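GDP-6-deoxy-D-mannose reductase (Pseudomonas aeruginosa, PDB 6X3B) probably reduces GDP-4-dehydro-6-deoxy-D-mannose with bound NADPH as coenzyme, a step of GDP-rhamnose supply for the lipopolysaccharide O-antigen. Local coordinates at residues Leu25-Leu30 with Ile78-Gln83; Gln98-Gly103 with Val153-Ala158; Phe120-Ser125 with Ala157-Cys162; Arg172-Arg177 with Ala243-Cys248. One frame throughout, in Å; residues are numbered along the deposited sequence.

How the contacts relate
Contacts 1 and 4 join strands of one central sheet, contact 3 packs a helix on another strand of it, and contact 2 pairs two helices on one side of it. H79 N of contact 1 bonds to L121 O of contact 3 (3.0 Å), and Q83 N of contact 1 bonds to N100 OD1 of contact 2 (2.8 Å). Contacts 2 and 3 share A157 and A158, and their centres are about 8 Å apart. The salt bridge from E159 OE1 to R177 NH2 (2.7 Å) joins contacts 3 and 4. NADPH touches contacts 1, 2 and 3. Contact 4 stands farther back, with the R177 side chain about 8 Å from the coenzyme.

Contact 1. Residues Leu25-Leu30 with Ile78-Gln83; sequences LFVTGL and IHLAGQ. With NDP (NADPH dihydro-nicotinamide-adenine-dinucleotide phosphate), chain E.
F26 and T28 pair with I78 through parallel backbone hydrogen bonds. I78 N gives to F26 O at 3.0 Å, and T28 N gives to I78 O at 3.1 Å. The CA of V27, between them, adds a CH contact to the same I78 O.

The polar centre is the T28 hydroxyl. A chi1 of 71° puts OG1 between the backbone N and the carbonyl carbon, facing H79, L80 and A81. OG1 and H79 ND1 are hydrogen-bonded at 2.8 Å, OG1 lying at the ring edge near its plane. It accepts from A81 N at 3.0 Å, nearly straight (166°), and weakly from L80 N. H79 NE2 bonds to T104, so both ring nitrogens are held.

Apolar contacts lie on the opposite face of the sheet. V27 CG1 meets L80 CD1 at 3.6 Å, and L25 CD1 meets I78 CG1 at 3.9 Å. Helix 33-44 packs over them.

Backbone atoms grip both halves of the coenzyme. L80 O accepts from O3D of the nicotinamide ribose at 2.9 Å, and G82 N gives to O4B of the adenosine ribose at 3.1 Å. This is the nucleotide-binding end of a Rossmann fold, where neighbouring parallel strands run into loops that meet the dinucleotide.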
# COMPACT_ATOMS: atom_id res chain seq x y z
N LEU A 25 -13.36 7.18 23.38
CA LEU A 25 -12.23 7.21 22.46
C LEU A 25 -11.13 6.32 23.00
O LEU A 25 -10.72 6.47 24.15
CB LEU A 25 -11.72 8.65 22.28
CG LEU A 25 -10.38 8.79 21.55
CD1 LEU A 25 -10.51 8.27 20.12
CD2 LEU A 25 -9.91 10.25 21.56
N PHE A 26 -10.68 5.37 22.19
CA PHE A 26 -9.51 4.57 22.53
C PHE A 26 -8.36 4.98 21.62
O PHE A 26 -8.55 5.15 20.41
CB PHE A 26 -9.79 3.06 22.38
CG PHE A 26 -8.65 2.19 22.85
CD1 PHE A 26 -8.55 1.77 24.19
CD2 PHE A 26 -7.66 1.80 21.96
CE1 PHE A 26 -7.49 0.98 24.61
CE2 PHE A 26 -6.59 0.99 22.37
CZ PHE A 26 -6.50 0.59 23.70
N VAL A 27 -7.17 5.14 22.21
CA VAL A 27 -5.98 5.60 21.49
C VAL A 27 -4.87 4.58 21.71
O VAL A 27 -4.51 4.28 22.85
CB VAL A 27 -5.52 6.99 21.97
CG1 VAL A 27 -4.27 7.42 21.18
CG2 VAL A 27 -6.64 8.02 21.80
N THR A 28 -4.34 4.03 20.62
CA THR A 28 -3.11 3.25 20.74
C THR A 28 -1.91 4.18 20.76
O THR A 28 -1.98 5.31 20.30
CB THR A 28 -2.95 2.25 19.58
OG1 THR A 28 -2.64 2.98 18.38
CG2 THR A 28 -4.23 1.44 19.38
N GLY A 29 -0.79 3.67 21.27
CA GLY A 29 0.42 4.47 21.27
C GLY A 29 0.41 5.61 22.25
O GLY A 29 1.12 6.60 22.06
N LEU A 30 -0.41 5.52 23.29
CA LEU A 30 -0.51 6.63 24.24
C LEU A 30 0.82 6.95 24.91
O LEU A 30 1.02 8.08 25.36
CB LEU A 30 -1.57 6.34 25.29
CG LEU A 30 -2.99 6.73 24.87
CD1 LEU A 30 -3.98 6.16 25.87
CD2 LEU A 30 -3.15 8.24 24.71
N ILE A 78 -8.18 6.15 17.62
CA ILE A 78 -7.07 6.79 16.92
C ILE A 78 -5.88 5.86 17.07
O ILE A 78 -5.49 5.51 18.20
CB ILE A 78 -6.74 8.18 17.47
CG1 ILE A 78 -7.94 9.11 17.35
CG2 ILE A 78 -5.54 8.79 16.68
CD1 ILE A 78 -7.64 10.48 17.88
N HIS A 79 -5.32 5.43 15.95
CA HIS A 79 -4.28 4.42 15.94
C HIS A 79 -2.97 5.14 15.64
O HIS A 79 -2.69 5.47 14.48
CB HIS A 79 -4.60 3.32 14.92
CG HIS A 79 -3.53 2.28 14.79
ND1 HIS A 79 -2.79 1.82 15.86
CD2 HIS A 79 -3.07 1.62 13.69
CE1 HIS A 79 -1.93 0.91 15.43
NE2 HIS A 79 -2.07 0.77 14.12
N LEU A 80 -2.19 5.40 16.69
CA LEU A 80 -0.87 6.01 16.62
C LEU A 80 0.27 5.01 16.69
O LEU A 80 1.35 5.29 16.16
CB LEU A 80 -0.68 7.01 17.77
CG LEU A 80 -1.58 8.24 17.89
CD1 LEU A 80 -1.49 8.85 19.30
CD2 LEU A 80 -1.16 9.26 16.84
N ALA A 81 0.05 3.86 17.31
CA ALA A 81 1.16 2.99 17.71
C ALA A 81 1.87 2.36 16.52
O ALA A 81 1.24 1.96 15.53
CB ALA A 81 0.66 1.89 18.63
N GLY A 82 3.18 2.23 16.63
CA GLY A 82 3.93 1.55 15.59
C GLY A 82 5.41 1.85 15.68
O GLY A 82 5.89 2.49 16.62
N GLN A 83 6.10 1.38 14.66
CA GLN A 83 7.54 1.53 14.52
C GLN A 83 7.73 2.77 13.65
O GLN A 83 7.36 2.77 12.47
CB GLN A 83 8.13 0.27 13.89
CG GLN A 83 9.64 0.08 14.15
CD GLN A 83 10.43 1.28 13.69
OE1 GLN A 83 10.72 2.19 14.46
NE2 GLN A 83 10.73 1.32 12.37
PA NDP E . 6.58 7.00 18.92
O1A NDP E . 7.58 6.09 18.29
O2A NDP E . 7.06 8.11 19.79
O5B NDP E . 5.50 6.13 19.72
C5B NDP E . 5.13 4.82 19.21
C4B NDP E . 4.12 4.20 20.14
O4B NDP E . 3.73 2.90 19.62
C3B NDP E . 4.60 3.95 21.58
O3B NDP E . 3.57 4.27 22.51
C2B NDP E . 4.93 2.46 21.57
O2B NDP E . 4.77 1.91 22.88
C1B NDP E . 3.85 1.94 20.63
N9A NDP E . 4.17 0.65 20.02
C8A NDP E . 5.25 0.37 19.22
N7A NDP E . 5.28 -0.88 18.82
C5A NDP E . 4.17 -1.46 19.41
C6A NDP E . 3.65 -2.76 19.38
N6A NDP E . 4.24 -3.74 18.69
N1A NDP E . 2.51 -3.02 20.07
C2A NDP E . 1.96 -2.01 20.75
N3A NDP E . 2.35 -0.74 20.85
C4A NDP E . 3.48 -0.52 20.15
O3 NDP E . 5.66 7.63 17.77
PN NDP E . 5.14 9.13 17.55
O1N NDP E . 4.25 9.49 18.69
O2N NDP E . 6.32 10.00 17.27
O5D NDP E . 4.26 8.97 16.22
C5D NDP E . 2.84 8.75 16.35
C4D NDP E . 2.27 8.43 14.99
O4D NDP E . 2.49 9.56 14.10
C3D NDP E . 2.88 7.21 14.28
O3D NDP E . 1.88 6.48 13.58
C2D NDP E . 3.89 7.86 13.34
O2D NDP E . 4.19 7.06 12.21
C1D NDP E . 3.17 9.15 12.94
N1N NDP E . 4.11 10.23 12.53
C2N NDP E . 4.89 10.88 13.44
C3N NDP E . 5.64 11.97 13.11
C7N NDP E . 6.65 12.45 14.08
O7N NDP E . 7.40 13.38 13.77
N7N NDP E . 6.70 11.87 15.27
C4N NDP E . 5.41 12.61 11.78
C5N NDP E . 4.60 11.79 10.86
C6N NDP E . 4.21 10.58 11.20
P2B NDP E . 6.17 1.34 23.45
O1X NDP E . 5.85 0.79 24.82
O2X NDP E . 6.64 0.27 22.49
O3X NDP E . 7.12 2.51 23.51

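Contact 2. Residues Gln98-Gly103 with Val153-Ala158; sequences QINLLG and VSKLAA. With NDP (NADPH dihydro-nicotinamide-adenine-dinucleotide phosphate), chain E.
N100 and L101 bring segment 98-103 against segment 153-158, with the helix axes 8.6 Å apart and nearly parallel at 6°. Segment 98-103 contains a wider, pi-type turn, closed by G103 N bonding to Q98 O at 2.7 Å.

The polar link is N100 with S154. N100 ND2 gives a nearly straight hydrogen bond to S154 OG at 3.0 Å, and OG lies almost in the amide plane. S154 has chi1 78°, which turns OG back over its own helix. There OG also bonds to Y151 O, so the hydroxyl gives to that carbonyl while it accepts from N100. The other end of the amide, N100 OD1, takes the backbone N of Q83. The amide is thus fixed from both ends.

L101 is the apolar link. Its CG is anti to the backbone N (chi1 180°), and this carries the methyls across to the other helix. CD1 lies 3.6 Å from A158 CA, and CD2 lies 4.1 Å from A157 CB. The small alanines allow this close approach. A158 CB also sits 3.7 Å from N100 O.

K155 leaves the helix pair for the coenzyme. Its chain bends twice, and NZ bonds to O3D at 2.8 Å and O2D at 3.0 Å of the nicotinamide ribose, and also to I123 O. Y151 and K155 have the Tyr-x-x-x-Lys spacing of this enzyme family, and Y151 OH also bonds to NADPH.

On the sheet side, Y122 of strand 119-123 touches K155 and A158. Toward the dimer, L101 packs on L101 of the second subunit, and Q98 bonds to Q98 of that subunit.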
# COMPACT_ATOMS: atom_id res chain seq x y z
N GLN A 98 5.67 -5.95 9.92
CA GLN A 98 4.88 -6.72 10.87
C GLN A 98 4.17 -5.81 11.86
O GLN A 98 2.97 -5.95 12.10
CB GLN A 98 5.76 -7.74 11.63
CG GLN A 98 6.43 -8.83 10.75
CD GLN A 98 5.44 -9.83 10.19
OE1 GLN A 98 4.27 -9.84 10.58
NE2 GLN A 98 5.90 -10.67 9.27
N ILE A 99 4.91 -4.88 12.47
CA ILE A 99 4.33 -4.00 13.49
C ILE A 99 3.30 -3.07 12.86
O ILE A 99 2.17 -2.93 13.35
CB ILE A 99 5.44 -3.19 14.19
CG1 ILE A 99 6.39 -4.12 14.95
CG2 ILE A 99 4.80 -2.11 15.09
CD1 ILE A 99 7.55 -3.39 15.63
N ASN A 100 3.68 -2.40 11.78
CA ASN A 100 2.84 -1.33 11.27
C ASN A 100 1.68 -1.85 10.44
O ASN A 100 0.61 -1.23 10.43
CB ASN A 100 3.67 -0.33 10.48
CG ASN A 100 4.58 0.50 11.37
OD1 ASN A 100 4.52 0.42 12.60
ND2 ASN A 100 5.44 1.31 10.74
N LEU A 101 1.85 -2.97 9.75
CA LEU A 101 0.76 -3.48 8.92
C LEU A 101 0.04 -4.63 9.60
O LEU A 101 -1.18 -4.57 9.80
CB LEU A 101 1.29 -3.91 7.54
CG LEU A 101 0.20 -4.46 6.62
CD1 LEU A 101 -0.83 -3.36 6.33
CD2 LEU A 101 0.86 -4.92 5.32
N LEU A 102 0.77 -5.69 9.94
CA LEU A 102 0.13 -6.82 10.61
C LEU A 102 -0.37 -6.42 12.00
O LEU A 102 -1.40 -6.93 12.46
CB LEU A 102 1.09 -8.01 10.69
CG LEU A 102 1.14 -8.86 9.41
CD1 LEU A 102 -0.24 -9.42 9.10
CD2 LEU A 102 1.63 -8.06 8.21
N GLY A 103 0.32 -5.50 12.67
CA GLY A 103 -0.17 -5.01 13.95
C GLY A 103 -1.48 -4.25 13.80
O GLY A 103 -2.39 -4.38 14.62
N VAL A 153 6.55 2.80 3.10
CA VAL A 153 5.85 1.68 2.48
C VAL A 153 4.81 1.10 3.44
O VAL A 153 3.64 0.92 3.08
CB VAL A 153 6.85 0.60 2.04
CG1 VAL A 153 6.13 -0.71 1.67
CG2 VAL A 153 7.69 1.09 0.84
N SER A 154 5.22 0.84 4.68
CA SER A 154 4.31 0.25 5.66
C SER A 154 3.14 1.17 6.00
O SER A 154 2.03 0.69 6.23
CB SER A 154 5.08 -0.15 6.93
OG SER A 154 5.34 0.99 7.74
N LYS A 155 3.36 2.49 6.00
CA LYS A 155 2.25 3.41 6.27
C LYS A 155 1.23 3.39 5.14
O LYS A 155 0.03 3.34 5.38
CB LYS A 155 2.76 4.83 6.50
CG LYS A 155 3.74 5.00 7.63
CD LYS A 155 3.15 4.60 8.99
CE LYS A 155 2.68 5.82 9.74
NZ LYS A 155 2.01 5.44 11.00
N LEU A 156 1.70 3.42 3.89
CA LEU A 156 0.77 3.38 2.76
C LEU A 156 0.02 2.06 2.71
O LEU A 156 -1.19 2.02 2.41
CB LEU A 156 1.54 3.61 1.44
CG LEU A 156 0.72 3.86 0.17
CD1 LEU A 156 -0.13 5.12 0.38
CD2 LEU A 156 1.64 4.02 -1.05
N ALA A 157 0.72 0.96 2.99
CA ALA A 157 0.05 -0.34 3.03
C ALA A 157 -1.03 -0.36 4.11
O ALA A 157 -2.13 -0.87 3.90
CB ALA A 157 1.08 -1.45 3.24
N ALA A 158 -0.73 0.19 5.29
CA ALA A 158 -1.73 0.17 6.36
C ALA A 158 -2.91 1.09 6.05
O ALA A 158 -4.04 0.80 6.44
CB ALA A 158 -1.07 0.57 7.68
PA NDP E . 6.58 7.00 18.92
O1A NDP E . 7.58 6.09 18.29
O2A NDP E . 7.06 8.11 19.79
O5B NDP E . 5.50 6.13 19.72
C5B NDP E . 5.13 4.82 19.21
C4B NDP E . 4.12 4.20 20.14
O4B NDP E . 3.73 2.90 19.62
C3B NDP E . 4.60 3.95 21.58
O3B NDP E . 3.57 4.27 22.51
C2B NDP E . 4.93 2.46 21.57
O2B NDP E . 4.77 1.91 22.88
C1B NDP E . 3.85 1.94 20.63
N9A NDP E . 4.17 0.65 20.02
C8A NDP E . 5.25 0.37 19.22
N7A NDP E . 5.28 -0.88 18.82
C5A NDP E . 4.17 -1.46 19.41
C6A NDP E . 3.65 -2.76 19.38
N6A NDP E . 4.24 -3.74 18.69
N1A NDP E . 2.51 -3.02 20.07
C2A NDP E . 1.96 -2.01 20.75
N3A NDP E . 2.35 -0.74 20.85
C4A NDP E . 3.48 -0.52 20.15
O3 NDP E . 5.66 7.63 17.77
PN NDP E . 5.14 9.13 17.55
O1N NDP E . 4.25 9.49 18.69
O2N NDP E . 6.32 10.00 17.27
O5D NDP E . 4.26 8.97 16.22
C5D NDP E . 2.84 8.75 16.35
C4D NDP E . 2.27 8.43 14.99
O4D NDP E . 2.49 9.56 14.10
C3D NDP E . 2.88 7.21 14.28
O3D NDP E . 1.88 6.48 13.58
C2D NDP E . 3.89 7.86 13.34
O2D NDP E . 4.19 7.06 12.21
C1D NDP E . 3.17 9.15 12.94
N1N NDP E . 4.11 10.23 12.53
C2N NDP E . 4.89 10.88 13.44
C3N NDP E . 5.64 11.97 13.11
C7N NDP E . 6.65 12.45 14.08
O7N NDP E . 7.40 13.38 13.77
N7N NDP E . 6.70 11.87 15.27
C4N NDP E . 5.41 12.61 11.78
C5N NDP E . 4.60 11.79 10.86
C6N NDP E . 4.21 10.58 11.20
P2B NDP E . 6.17 1.34 23.45
O1X NDP E . 5.85 0.79 24.82
O2X NDP E . 6.64 0.27 22.49
O3X NDP E . 7.12 2.51 23.51

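Contact 3. Residues Phe120-Ser125 with Ala157-Cys162; sequences FLYISS and AAESLC. With NDP (NADPH dihydro-nicotinamide-adenine-dinucleotide phosphate), chain E.
The Y122 ring has the backbone carbon of A158 over one face, 4.2 Å above the plane and offset toward the rim. At the phenol end, Y122 OH reaches A158 CB at 3.2 Å. The C162 sulfur serves both aromatic rings. SG lies 4.7 Å from the centroid of the F120 ring and 4.5 Å from that of the Y122 ring, oblique to each, as a Cys sulfur-aromatic contact. E159 crosses Y122 at about a right angle, with CG alongside the CD2-CE2 side of the ring. Its carboxylate plane is turned 63° from the ring.

Past the tyrosine, S124 has OG anti to the backbone N (chi1 -176°), pointing at the helix. OG donates a short hydrogen bond, 2.5 Å, to E159 OE2, using the anti lone pair of that oxygen. E159 OE1 is engaged by R177 in a salt bridge. The buried carboxylate is therefore held through both oxygens.

The loop after the strand borders the coenzyme. S124 O lies 3.6 Å from the nicotinamide carbon C6N, and S125 CB lies 3.7 Å from the same atom.

Helix segment 157-162 runs antiparallel (169°) to strand 120-123, with the axes 9.1 Å apart. The strand, this helix and the next strand, 172-182, form a beta-alpha-beta crossover of the Rossmann fold, with the nicotinamide at the strand's C-terminal end.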
# COMPACT_ATOMS: atom_id res chain seq x y z
N PHE A 120 -12.63 4.79 12.90
CA PHE A 120 -11.24 4.38 13.02
C PHE A 120 -10.39 5.39 12.26
O PHE A 120 -10.45 5.43 11.03
CB PHE A 120 -11.03 2.97 12.46
CG PHE A 120 -9.68 2.38 12.79
CD1 PHE A 120 -8.57 2.70 12.03
CD2 PHE A 120 -9.54 1.51 13.86
CE1 PHE A 120 -7.31 2.15 12.33
CE2 PHE A 120 -8.29 0.95 14.17
CZ PHE A 120 -7.18 1.28 13.43
N LEU A 121 -9.59 6.18 12.98
CA LEU A 121 -8.71 7.14 12.34
C LEU A 121 -7.30 6.56 12.34
O LEU A 121 -6.67 6.42 13.40
CB LEU A 121 -8.78 8.49 13.05
CG LEU A 121 -7.68 9.49 12.67
CD1 LEU A 121 -7.75 9.85 11.16
CD2 LEU A 121 -7.78 10.75 13.53
N TYR A 122 -6.80 6.21 11.16
CA TYR A 122 -5.46 5.68 11.00
C TYR A 122 -4.50 6.84 10.78
O TYR A 122 -4.75 7.71 9.94
CB TYR A 122 -5.38 4.71 9.82
CG TYR A 122 -3.97 4.27 9.63
CD1 TYR A 122 -3.38 3.44 10.57
CD2 TYR A 122 -3.19 4.76 8.58
CE1 TYR A 122 -2.05 3.05 10.45
CE2 TYR A 122 -1.87 4.37 8.44
CZ TYR A 122 -1.31 3.53 9.39
OH TYR A 122 0.01 3.13 9.28
N ILE A 123 -3.42 6.88 11.56
CA ILE A 123 -2.44 7.94 11.46
C ILE A 123 -1.31 7.44 10.57
O ILE A 123 -0.52 6.57 10.97
CB ILE A 123 -1.93 8.40 12.84
CG1 ILE A 123 -3.09 8.97 13.69
CG2 ILE A 123 -0.85 9.48 12.69
CD1 ILE A 123 -4.09 9.89 12.91
N SER A 124 -1.24 8.00 9.36
CA SER A 124 -0.20 7.67 8.39
C SER A 124 0.93 8.69 8.51
O SER A 124 1.33 9.04 9.62
CB SER A 124 -0.82 7.63 6.98
OG SER A 124 0.12 7.22 5.98
N SER A 125 1.44 9.17 7.38
CA SER A 125 2.54 10.13 7.38
C SER A 125 2.63 10.79 6.02
O SER A 125 2.42 10.14 5.00
CB SER A 125 3.88 9.45 7.70
OG SER A 125 4.95 10.35 7.42
N ALA A 157 0.72 0.96 2.99
CA ALA A 157 0.05 -0.34 3.03
C ALA A 157 -1.03 -0.36 4.11
O ALA A 157 -2.13 -0.87 3.90
CB ALA A 157 1.08 -1.45 3.24
N ALA A 158 -0.73 0.19 5.29
CA ALA A 158 -1.73 0.17 6.36
C ALA A 158 -2.91 1.09 6.05
O ALA A 158 -4.04 0.80 6.44
CB ALA A 158 -1.07 0.57 7.68
N GLU A 159 -2.66 2.23 5.39
CA GLU A 159 -3.74 3.07 4.88
C GLU A 159 -4.72 2.26 4.05
O GLU A 159 -5.93 2.29 4.28
CB GLU A 159 -3.18 4.20 4.00
CG GLU A 159 -2.49 5.37 4.67
CD GLU A 159 -2.18 6.46 3.65
OE1 GLU A 159 -2.79 6.44 2.55
OE2 GLU A 159 -1.35 7.35 3.92
N SER A 160 -4.19 1.54 3.06
CA SER A 160 -5.02 0.73 2.16
C SER A 160 -5.82 -0.30 2.94
O SER A 160 -7.03 -0.47 2.71
CB SER A 160 -4.13 0.03 1.12
OG SER A 160 -3.31 0.96 0.48
N LEU A 161 -5.15 -1.01 3.85
CA LEU A 161 -5.82 -2.00 4.69
C LEU A 161 -6.97 -1.37 5.47
O LEU A 161 -8.11 -1.86 5.41
CB LEU A 161 -4.80 -2.65 5.64
CG LEU A 161 -5.44 -3.61 6.66
CD1 LEU A 161 -6.03 -4.83 5.93
CD2 LEU A 161 -4.41 -4.05 7.73
N CYS A 162 -6.69 -0.28 6.20
CA CYS A 162 -7.76 0.35 6.98
C CYS A 162 -8.93 0.79 6.09
O CYS A 162 -10.10 0.60 6.45
CB CYS A 162 -7.22 1.54 7.76
SG CYS A 162 -6.11 1.01 9.08
PA NDP E . 6.58 7.00 18.92
O1A NDP E . 7.58 6.09 18.29
O2A NDP E . 7.06 8.11 19.79
O5B NDP E . 5.50 6.13 19.72
C5B NDP E . 5.13 4.82 19.21
C4B NDP E . 4.12 4.20 20.14
O4B NDP E . 3.73 2.90 19.62
C3B NDP E . 4.60 3.95 21.58
O3B NDP E . 3.57 4.27 22.51
C2B NDP E . 4.93 2.46 21.57
O2B NDP E . 4.77 1.91 22.88
C1B NDP E . 3.85 1.94 20.63
N9A NDP E . 4.17 0.65 20.02
C8A NDP E . 5.25 0.37 19.22
N7A NDP E . 5.28 -0.88 18.82
C5A NDP E . 4.17 -1.46 19.41
C6A NDP E . 3.65 -2.76 19.38
N6A NDP E . 4.24 -3.74 18.69
N1A NDP E . 2.51 -3.02 20.07
C2A NDP E . 1.96 -2.01 20.75
N3A NDP E . 2.35 -0.74 20.85
C4A NDP E . 3.48 -0.52 20.15
O3 NDP E . 5.66 7.63 17.77
PN NDP E . 5.14 9.13 17.55
O1N NDP E . 4.25 9.49 18.69
O2N NDP E . 6.32 10.00 17.27
O5D NDP E . 4.26 8.97 16.22
C5D NDP E . 2.84 8.75 16.35
C4D NDP E . 2.27 8.43 14.99
O4D NDP E . 2.49 9.56 14.10
C3D NDP E . 2.88 7.21 14.28
O3D NDP E . 1.88 6.48 13.58
C2D NDP E . 3.89 7.86 13.34
O2D NDP E . 4.19 7.06 12.21
C1D NDP E . 3.17 9.15 12.94
N1N NDP E . 4.11 10.23 12.53
C2N NDP E . 4.89 10.88 13.44
C3N NDP E . 5.64 11.97 13.11
C7N NDP E . 6.65 12.45 14.08
O7N NDP E . 7.40 13.38 13.77
N7N NDP E . 6.70 11.87 15.27
C4N NDP E . 5.41 12.61 11.78
C5N NDP E . 4.60 11.79 10.86
C6N NDP E . 4.21 10.58 11.20
P2B NDP E . 6.17 1.34 23.45
O1X NDP E . 5.85 0.79 24.82
O2X NDP E . 6.64 0.27 22.49
O3X NDP E . 7.12 2.51 23.51

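Contact 4. Residues Arg172-Arg177 with Ala243-Cys248; sequences RVLVAR and AVYNVC
V175 and R177 pair with A243, Y245 and V247 through four backbone hydrogen bonds. V175 N gives to A243 O at 3.1 Å, and Y245 N gives to V175 O at 2.7 Å. R177 N gives to Y245 O at 2.7 Å, and V247 N gives to R177 O at 2.9 Å. The last N-H points straight at its acceptor but comes from well above the carbonyl plane. The strands are parallel, with a twist of -28°.

On one face of the sheet, V175 and V244 lie side by side and point the same way, with V175 CB 3.9 Å from V244 CG2. With chi1 at 175°, CG1 of V244 is swung away from its own backbone N and lies over a face of the R177 guanidinium, toward its rim, 3.5 Å from NE. The extended chain of R177 also runs past N246, with CB 3.8 Å from OD1. On the other face, A176 CB meets V247 CG2 at 3.9 Å.

The next shell fixes the polar ends. R177 NH2 forms a salt bridge with E159, and NH1 bonds to Y129 OH. That same hydroxyl bonds to N246 OD1, so Y129 ties the two strands together. N246 ND2 bonds to S290 O, and Y245 OH bonds to E240 N.

Helix 150-169 packs on the V175 and R177 face, and helix 225-238 on the A176, Y245 and V247 face. Strand 119-123 lies along the other edge of strand 172-177. This is the layered core of a Rossmann-type fold, a mostly parallel sheet between helices, here on the side away from the first nucleotide-binding strand.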
# COMPACT_ATOMS: atom_id res chain seq x y z
N ARG A 172 -16.65 3.71 9.72
CA ARG A 172 -16.20 5.04 9.32
C ARG A 172 -14.69 5.10 9.52
O ARG A 172 -14.19 5.30 10.64
CB ARG A 172 -16.90 6.12 10.15
CG ARG A 172 -16.46 7.54 9.84
CD ARG A 172 -17.50 8.55 10.34
NE ARG A 172 -17.07 9.94 10.22
CZ ARG A 172 -16.55 10.63 11.23
NH1 ARG A 172 -16.37 10.04 12.41
NH2 ARG A 172 -16.21 11.90 11.08
N VAL A 173 -13.94 4.93 8.43
CA VAL A 173 -12.48 4.93 8.44
C VAL A 173 -11.98 6.23 7.85
O VAL A 173 -12.42 6.64 6.76
CB VAL A 173 -11.91 3.73 7.67
CG1 VAL A 173 -10.40 3.83 7.62
CG2 VAL A 173 -12.37 2.44 8.32
N LEU A 174 -11.06 6.86 8.55
CA LEU A 174 -10.42 8.08 8.11
C LEU A 174 -8.91 7.88 8.14
O LEU A 174 -8.38 7.14 8.98
CB LEU A 174 -10.78 9.25 9.02
CG LEU A 174 -12.27 9.40 9.34
CD1 LEU A 174 -12.42 10.25 10.61
CD2 LEU A 174 -12.98 10.06 8.16
N VAL A 175 -8.22 8.56 7.23
CA VAL A 175 -6.76 8.52 7.17
C VAL A 175 -6.24 9.94 7.25
O VAL A 175 -6.70 10.83 6.51
CB VAL A 175 -6.27 7.81 5.89
CG1 VAL A 175 -4.78 8.05 5.72
CG2 VAL A 175 -6.54 6.33 5.97
N ALA A 176 -5.28 10.16 8.13
CA ALA A 176 -4.57 11.43 8.20
C ALA A 176 -3.13 11.21 7.79
O ALA A 176 -2.51 10.23 8.21
CB ALA A 176 -4.62 12.00 9.62
N ARG A 177 -2.59 12.13 6.98
CA ARG A 177 -1.17 12.15 6.59
C ARG A 177 -0.51 13.39 7.18
O ARG A 177 -0.46 14.44 6.54
CB ARG A 177 -0.99 12.12 5.07
CG ARG A 177 -1.44 10.81 4.43
CD ARG A 177 -1.46 10.88 2.89
NE ARG A 177 -1.74 9.57 2.32
CZ ARG A 177 -1.98 9.37 1.03
NH1 ARG A 177 -2.00 10.40 0.19
NH2 ARG A 177 -2.19 8.14 0.58
N ALA A 243 -12.10 8.82 3.45
CA ALA A 243 -11.27 9.88 2.88
C ALA A 243 -9.89 9.95 3.56
O ALA A 243 -9.74 9.60 4.73
CB ALA A 243 -11.96 11.24 2.97
N VAL A 244 -8.91 10.41 2.78
CA VAL A 244 -7.54 10.66 3.22
C VAL A 244 -7.33 12.17 3.32
O VAL A 244 -7.65 12.91 2.39
CB VAL A 244 -6.53 10.05 2.22
CG1 VAL A 244 -5.10 10.42 2.60
CG2 VAL A 244 -6.72 8.54 2.13
N TYR A 245 -6.75 12.62 4.44
CA TYR A 245 -6.52 14.04 4.67
C TYR A 245 -5.06 14.30 5.01
O TYR A 245 -4.53 13.67 5.94
CB TYR A 245 -7.38 14.56 5.83
CG TYR A 245 -8.85 14.41 5.58
CD1 TYR A 245 -9.51 13.24 5.92
CD2 TYR A 245 -9.57 15.44 5.00
CE1 TYR A 245 -10.87 13.09 5.69
CE2 TYR A 245 -10.92 15.31 4.76
CZ TYR A 245 -11.56 14.15 5.10
OH TYR A 245 -12.90 14.08 4.86
N ASN A 246 -4.43 15.23 4.29
CA ASN A 246 -3.17 15.81 4.76
C ASN A 246 -3.41 16.61 6.03
O ASN A 246 -4.40 17.34 6.13
CB ASN A 246 -2.56 16.75 3.72
CG ASN A 246 -2.05 16.03 2.48
OD1 ASN A 246 -1.80 14.81 2.50
ND2 ASN A 246 -1.88 16.78 1.41
N VAL A 247 -2.49 16.51 6.97
CA VAL A 247 -2.49 17.37 8.16
C VAL A 247 -1.17 18.14 8.11
O VAL A 247 -0.10 17.58 8.39
CB VAL A 247 -2.66 16.58 9.46
CG1 VAL A 247 -2.58 17.53 10.69
CG2 VAL A 247 -4.01 15.80 9.47
N CYS A 248 -1.24 19.42 7.75
CA CYS A 248 -0.04 20.22 7.48
C CYS A 248 -0.39 21.70 7.61
O CYS A 248 -1.56 22.08 7.68
CB CYS A 248 0.53 19.90 6.08
SG CYS A 248 -0.73 20.06 4.76